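PDB 4E3E: MaoC domain protein dehydratase from Chloroflexus aurantiacus, which catalyses the reversible dehydration of (2R,3S)-beta-methylmalyl-CoA to mesaconyl-CoA (2-methylfumaryl-CoA), a step of the glyoxylate assimilation cycle. Local coordinates for residues Q116-T122 against V148-D152; T107-G113 against V125-G131. All coordinates share one frame; numbering follows the deposited sequence.

Interaction 1 (Q116-T122 against V148-D152); sequences QNKDGKT and VRKRD. With SO4 (sulfate ion), chain C.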
loop_
_atom_site.group_PDB
_atom_site.type_symbol
_atom_site.label_atom_id
_atom_site.label_comp_id
_atom_site.label_asym_id
_atom_site.label_seq_id
_atom_site.Cartn_x
_atom_site.Cartn_y
_atom_site.Cartn_z
ATOM N N GLN A 116 22.905 -33.901 1.568
ATOM C CA GLN A 116 22.754 -33.856 3.014
ATOM C C GLN A 116 24.005 -33.231 3.608
ATOM O O GLN A 116 25.107 -33.546 3.183
ATOM C CB GLN A 116 22.531 -35.255 3.594
ATOM C CG GLN A 116 22.461 -35.257 5.113
ATOM C CD GLN A 116 21.897 -36.542 5.671
ATOM O OE1 GLN A 116 20.718 -36.852 5.480
ATOM N NE2 GLN A 116 22.733 -37.297 6.370
ATOM N N ASN A 117 23.826 -32.332 4.572
ATOM C CA ASN A 117 24.962 -31.723 5.253
ATOM C C ASN A 117 25.697 -32.704 6.155
ATOM O O ASN A 117 25.134 -33.729 6.570
ATOM C CB ASN A 117 24.547 -30.445 5.997
ATOM C CG ASN A 117 24.388 -29.270 5.064
ATOM O OD1 ASN A 117 25.324 -28.908 4.336
ATOM N ND2 ASN A 117 23.195 -28.656 5.062
ATOM N N LYS A 118 26.960 -32.394 6.438
ATOM C CA LYS A 118 27.825 -33.292 7.202
ATOM C C LYS A 118 27.332 -33.581 8.621
ATOM O O LYS A 118 27.505 -34.696 9.114
ATOM C CB LYS A 118 29.268 -32.790 7.201
ATOM C CG LYS A 118 30.022 -33.221 5.955
ATOM C CD LYS A 118 31.088 -32.216 5.568
ATOM C CE LYS A 118 31.427 -32.340 4.096
ATOM N NZ LYS A 118 32.271 -31.191 3.699
ATOM N N ASP A 119 26.705 -32.597 9.268
ATOM C CA ASP A 119 26.148 -32.815 10.613
ATOM C C ASP A 119 24.867 -33.674 10.607
ATOM O O ASP A 119 24.355 -34.043 11.666
ATOM C CB ASP A 119 25.940 -31.486 11.366
ATOM C CG ASP A 119 24.849 -30.607 10.753
ATOM O OD1 ASP A 119 24.173 -31.020 9.785
ATOM O OD2 ASP A 119 24.667 -29.480 11.257
ATOM N N GLY A 120 24.359 -33.976 9.412
ATOM C CA GLY A 120 23.167 -34.813 9.241
ATOM C C GLY A 120 21.844 -34.216 9.714
ATOM O O GLY A 120 20.822 -34.911 9.720
ATOM N N LYS A 121 21.859 -32.940 10.107
ATOM C CA LYS A 121 20.661 -32.256 10.626
ATOM C C LYS A 121 19.925 -31.463 9.550
ATOM O O LYS A 121 18.736 -31.171 9.688
ATOM C CB LYS A 121 21.016 -31.343 11.804
ATOM C CG LYS A 121 21.612 -32.089 12.988
ATOM C CD LYS A 121 21.367 -31.356 14.292
ATOM C CE LYS A 121 21.697 -32.253 15.472
ATOM N NZ LYS A 121 21.390 -31.573 16.757
ATOM N N THR A 122 20.644 -31.110 8.488
ATOM C CA THR A 122 20.089 -30.349 7.375
ATOM C C THR A 122 20.606 -30.900 6.047
ATOM O O THR A 122 21.451 -31.799 6.021
ATOM C CB THR A 122 20.494 -28.869 7.457
ATOM O OG1 THR A 122 21.922 -28.787 7.535
ATOM C CG2 THR A 122 19.872 -28.183 8.672
ATOM N N VAL A 148 17.849 -26.808 3.947
ATOM C CA VAL A 148 16.548 -27.185 4.513
ATOM C C VAL A 148 16.696 -28.141 5.695
ATOM O O VAL A 148 17.526 -29.063 5.667
ATOM C CB VAL A 148 15.626 -27.825 3.447
ATOM C CG1 VAL A 148 14.227 -28.084 4.005
ATOM C CG2 VAL A 148 15.546 -26.933 2.222
ATOM N N ARG A 149 15.881 -27.917 6.723
ATOM C CA ARG A 149 15.823 -28.802 7.875
ATOM C C ARG A 149 15.384 -30.209 7.494
ATOM O O ARG A 149 14.516 -30.402 6.635
ATOM C CB ARG A 149 14.821 -28.283 8.903
ATOM C CG ARG A 149 15.226 -27.024 9.632
ATOM C CD ARG A 149 14.178 -26.684 10.678
ATOM N NE ARG A 149 14.382 -25.343 11.209
ATOM C CZ ARG A 149 13.796 -24.244 10.739
ATOM N NH1 ARG A 149 12.937 -24.301 9.725
ATOM N NH2 ARG A 149 14.063 -23.077 11.294
ATOM N N LYS A 150 15.995 -31.188 8.149
ATOM C CA LYS A 150 15.459 -32.531 8.153
ATOM C C LYS A 150 14.438 -32.588 9.276
ATOM O O LYS A 150 14.670 -32.043 10.356
ATOM C CB LYS A 150 16.562 -33.556 8.390
ATOM C CG LYS A 150 17.407 -33.847 7.164
ATOM C CD LYS A 150 18.516 -34.849 7.457
ATOM C CE LYS A 150 17.984 -36.266 7.634
ATOM N NZ LYS A 150 19.087 -37.255 7.794
ATOM N N ARG A 151 13.300 -33.223 9.018
ATOM C CA ARG A 151 12.317 -33.457 10.071
ATOM C C ARG A 151 12.860 -34.509 11.035
ATOM O O ARG A 151 12.849 -34.312 12.250
ATOM C CB ARG A 151 10.982 -33.888 9.471
ATOM C CG ARG A 151 9.885 -34.184 10.486
ATOM C CD ARG A 151 8.649 -34.740 9.797
ATOM N NE ARG A 151 9.026 -35.763 8.824
ATOM C CZ ARG A 151 9.077 -35.581 7.506
ATOM N NH1 ARG A 151 8.747 -34.410 6.967
ATOM N NH2 ARG A 151 9.457 -36.583 6.724
ATOM N N ASP A 152 13.359 -35.609 10.478
ATOM C CA ASP A 152 13.942 -36.682 11.267
ATOM C C ASP A 152 15.452 -36.777 11.016
ATOM O O ASP A 152 15.866 -37.231 9.950
ATOM C CB ASP A 152 13.252 -38.010 10.926
ATOM C CG ASP A 152 13.912 -39.222 11.595
ATOM O OD1 ASP A 152 14.499 -39.079 12.695
ATOM O OD2 ASP A 152 13.828 -40.326 11.004
HETATM S S SO4 C . 29.223 -28.836 4.911
HETATM O O1 SO4 C . 29.297 -28.743 6.387
HETATM O O2 SO4 C . 30.553 -29.145 4.347
HETATM O O3 SO4 C . 28.280 -29.927 4.562
HETATM O O4 SO4 C . 28.762 -27.538 4.356
#
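Lys150 leans from the chain leaving strand 138-149 onto the hairpin loop Gln116-Thr122, and its side chain carries most of the contact. Just before it, Thr122 and Arg149 form an antiparallel non-hydrogen-bonded pair with diverging side chains; next along, the backbone N of Lys150 donates to Lys121 O (3.1 Å). Lys150 CB rests against that same carbonyl oxygen, and CG stays close by. CD then passes Gly120 O at 3.2 Å, where a bend at the third torsion (chi3 73°) turns the chain toward Gln116. CE lies between the two acceptors, nearer to Gln116 OE1, and NZ reaches OE1 of Gln116 at 2.9 Å. The ammonium sits above the plane of this amide, 49° out of it, and the two side chains cross at about a right angle. A weak bond from NZ to Gly120 O, 3.5 Å long, adds to the grip, while the carbonyls of Ala155 and Pro153 take NZ from the chain that follows. A methionine in place of Lys150 would probably leave Gln116 OE1 and these carbonyls without their shared donor, and the loop less firmly tied to the outgoing chain. The loop has its own bracing: a type I turn from Asn117 to Gly120, and an Asx turn in which Asp119 OD1 accepts from Lys121 N (3.0 Å). Lys118 NZ hydrogen-bonds a sulfate, probably from the crystallisation liquor, through O2 at 2.7 Å; Arg115 binds the same ion. The whole contact lies at one end of the sheet, where the loop joining strands 104-116 and 122-132 meets the exit of strand 138-149, with Thr122 and Arg149 both touching Ile85 of strand 84-95, which, as in related enzymes, probably binds substrate.

Interaction 2 (T107-G113 against V125-G131); sequences TTSKVIG and VYVHSVG
The beta hairpin of strands 104-116 and 122-132, part of the antiparallel sheet of this HotDog-clan protein, pairs Thr107-Gly113 with Val125-Gly131. Thr108 with Val130 and Lys110 with His128 are hydrogen-bonded pairs, the latter closed by His128 N to Lys110 O at 2.8 Å. The ladder then slips by one residue at a classic beta bulge: Ile112 and Gly113 both face Tyr126, whose O takes a good bond from Ile112 N (2.9 Å) and a weak one from Gly113 N. Tyr126 N answers with a bond to Gly113 O. The Tyr126 ring turns an edge to Gly113, whose O lies in the ring plane, and CD1 packs on Gly113 CA at 3.7 Å. Ile112 CG1, held between its backbone N and carbonyl carbon (chi1 62°), meets Tyr126 CB at 3.8 Å, the two side chains crossing at about a right angle.

On the face that carries Val111 and Val127, Ser109 OG and Ser129 OG share a hydrogen bond of 2.7 Å beneath helix 65-80, and His22 NE2 also bonds Ser109 OG. On the other face, within strand 125-131, Val130 CG2 lies over the His128 ring, 3.6 Å above its plane and offset toward the rim, while NE2 of that ring bonds Glu141. One water bridges Thr108 OG1 and Val130 O, donating to Val130 O at 2.7 Å, and another bridges Thr108 OG1 and His128 O. The chemistry implies that the two buried serine hydroxyls satisfy each other, with His22 as a further partner, while on the other face water joins a threonine hydroxyl to carbonyls of the partner strand.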
loop_
_atom_site.group_PDB
_atom_site.type_symbol
_atom_site.label_atom_id
_atom_site.label_comp_id
_atom_site.label_asym_id
_atom_site.label_seq_id
_atom_site.Cartn_x
_atom_site.Cartn_y
_atom_site.Cartn_z
ATOM N N THR A 107 4.156 -20.883 -11.503
ATOM C CA THR A 107 5.523 -21.327 -11.273
ATOM C C THR A 107 5.576 -22.838 -11.033
ATOM O O THR A 107 4.673 -23.429 -10.421
ATOM C CB THR A 107 6.171 -20.534 -10.114
ATOM O OG1 THR A 107 6.043 -19.132 -10.380
ATOM C CG2 THR A 107 7.678 -20.865 -9.987
ATOM N N THR A 108 6.620 -23.467 -11.554
ATOM C CA THR A 108 6.897 -24.864 -11.245
ATOM C C THR A 108 8.360 -24.934 -10.898
ATOM O O THR A 108 9.150 -24.131 -11.402
ATOM C CB THR A 108 6.631 -25.788 -12.441
ATOM O OG1 THR A 108 7.551 -25.462 -13.480
ATOM C CG2 THR A 108 5.211 -25.612 -12.964
ATOM N N SER A 109 8.717 -25.875 -10.027
ATOM C CA SER A 109 10.109 -26.117 -9.651
ATOM C C SER A 109 10.478 -27.584 -9.848
ATOM O O SER A 109 9.673 -28.484 -9.571
ATOM C CB SER A 109 10.370 -25.733 -8.187
ATOM O OG SER A 109 10.230 -24.337 -8.009
ATOM N N LYS A 110 11.701 -27.816 -10.319
ATOM C CA LYS A 110 12.241 -29.159 -10.440
ATOM C C LYS A 110 13.454 -29.322 -9.527
ATOM O O LYS A 110 14.312 -28.455 -9.482
ATOM C CB LYS A 110 12.650 -29.424 -11.879
ATOM C CG LYS A 110 13.116 -30.846 -12.125
ATOM C CD LYS A 110 13.490 -30.990 -13.588
ATOM C CE LYS A 110 13.099 -32.334 -14.089
ATOM N NZ LYS A 110 14.286 -33.191 -14.366
ATOM N N VAL A 111 13.522 -30.435 -8.802
ATOM C CA VAL A 111 14.693 -30.733 -7.986
ATOM C C VAL A 111 15.805 -31.266 -8.893
ATOM O O VAL A 111 15.634 -32.291 -9.574
ATOM C CB VAL A 111 14.375 -31.736 -6.862
ATOM C CG1 VAL A 111 15.621 -32.026 -6.034
ATOM C CG2 VAL A 111 13.258 -31.205 -5.981
ATOM N N ILE A 112 16.930 -30.554 -8.911
ATOM C CA ILE A 112 18.061 -30.898 -9.772
ATOM C C ILE A 112 19.309 -31.214 -8.960
ATOM O O ILE A 112 20.365 -31.493 -9.520
ATOM C CB ILE A 112 18.383 -29.775 -10.791
ATOM C CG1 ILE A 112 18.796 -28.470 -10.074
ATOM C CG2 ILE A 112 17.216 -29.578 -11.755
ATOM C CD1 ILE A 112 19.450 -27.438 -10.980
ATOM N N GLY A 113 19.189 -31.162 -7.636
ATOM C CA GLY A 113 20.318 -31.463 -6.771
ATOM C C GLY A 113 19.930 -31.666 -5.325
ATOM O O GLY A 113 19.004 -31.021 -4.831
ATOM N N VAL A 125 19.156 -28.417 -1.113
ATOM C CA VAL A 125 18.354 -28.808 -2.280
ATOM C C VAL A 125 18.498 -27.740 -3.358
ATOM O O VAL A 125 18.413 -26.541 -3.073
ATOM C CB VAL A 125 16.879 -29.108 -1.891
ATOM C CG1 VAL A 125 16.330 -28.052 -0.957
ATOM C CG2 VAL A 125 15.955 -29.285 -3.107
ATOM N N TYR A 126 18.774 -28.188 -4.580
ATOM C CA TYR A 126 18.915 -27.312 -5.738
ATOM C C TYR A 126 17.645 -27.464 -6.520
ATOM O O TYR A 126 17.228 -28.598 -6.800
ATOM C CB TYR A 126 20.093 -27.744 -6.626
ATOM C CG TYR A 126 21.433 -27.622 -5.947
ATOM C CD1 TYR A 126 21.840 -28.556 -4.996
ATOM C CD2 TYR A 126 22.297 -26.575 -6.253
ATOM C CE1 TYR A 126 23.070 -28.449 -4.365
ATOM C CE2 TYR A 126 23.538 -26.461 -5.627
ATOM C CZ TYR A 126 23.911 -27.398 -4.683
ATOM O OH TYR A 126 25.125 -27.296 -4.051
ATOM N N VAL A 127 17.030 -26.329 -6.865
ATOM C CA VAL A 127 15.818 -26.320 -7.693
ATOM C C VAL A 127 15.967 -25.449 -8.939
ATOM O O VAL A 127 16.646 -24.422 -8.912
ATOM C CB VAL A 127 14.560 -25.875 -6.897
ATOM C CG1 VAL A 127 14.255 -26.859 -5.769
ATOM C CG2 VAL A 127 14.700 -24.445 -6.373
ATOM N N HIS A 128 15.343 -25.880 -10.032
ATOM C CA HIS A 128 15.189 -25.050 -11.206
ATOM C C HIS A 128 13.759 -24.587 -11.191
ATOM O O HIS A 128 12.847 -25.397 -11.371
ATOM C CB HIS A 128 15.503 -25.864 -12.464
ATOM C CG HIS A 128 15.400 -25.079 -13.762
ATOM N ND1 HIS A 128 14.907 -25.619 -14.892
ATOM C CD2 HIS A 128 15.753 -23.773 -14.077
ATOM C CE1 HIS A 128 14.943 -24.709 -15.884
ATOM N NE2 HIS A 128 15.467 -23.580 -15.387
ATOM N N SER A 129 13.543 -23.293 -10.940
ATOM C CA SER A 129 12.183 -22.709 -10.931
ATOM C C SER A 129 11.892 -21.944 -12.222
ATOM O O SER A 129 12.737 -21.186 -12.716
ATOM C CB SER A 129 11.991 -21.784 -9.731
ATOM O OG SER A 129 12.089 -22.504 -8.524
ATOM N N VAL A 130 10.690 -22.142 -12.757
ATOM C CA VAL A 130 10.306 -21.580 -14.051
ATOM C C VAL A 130 8.945 -20.893 -13.911
ATOM O O VAL A 130 7.966 -21.513 -13.459
ATOM C CB VAL A 130 10.250 -22.691 -15.115
ATOM C CG1 VAL A 130 9.767 -22.153 -16.472
ATOM C CG2 VAL A 130 11.620 -23.369 -15.252
ATOM N N GLY A 131 8.890 -19.607 -14.265
ATOM C CA GLY A 131 7.636 -18.851 -14.236
ATOM C C GLY A 131 7.195 -18.643 -15.661
ATOM O O GLY A 131 8.009 -18.246 -16.482
HETATM O O HOH W 1 6.202 -22.938 -14.934
HETATM O O HOH W 2 10.407 -26.228 -13.205
#

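Overall arrangement
Interactions 1 and 2 belong to the same run of antiparallel strands, about 20 Å apart between centres, and their segments alternate along the chain. Interaction 2 is the buried one, in the body of the hairpin 104-116/122-132; interaction 1 is only partly buried and ties that hairpin's loop to the end of strand 138-149, the next neighbour in the sheet. They meet where Val148 CG2 packs on Val125 CG1 at 3.5 Å. Their chemistry follows their place: a backbone ladder interrupted by one bulge, apolar contacts and a hydroxyl pair within the sheet, against a lysine bonding an amide and backbone carbonyls at its margin, where a sulfate has also settled on the loop.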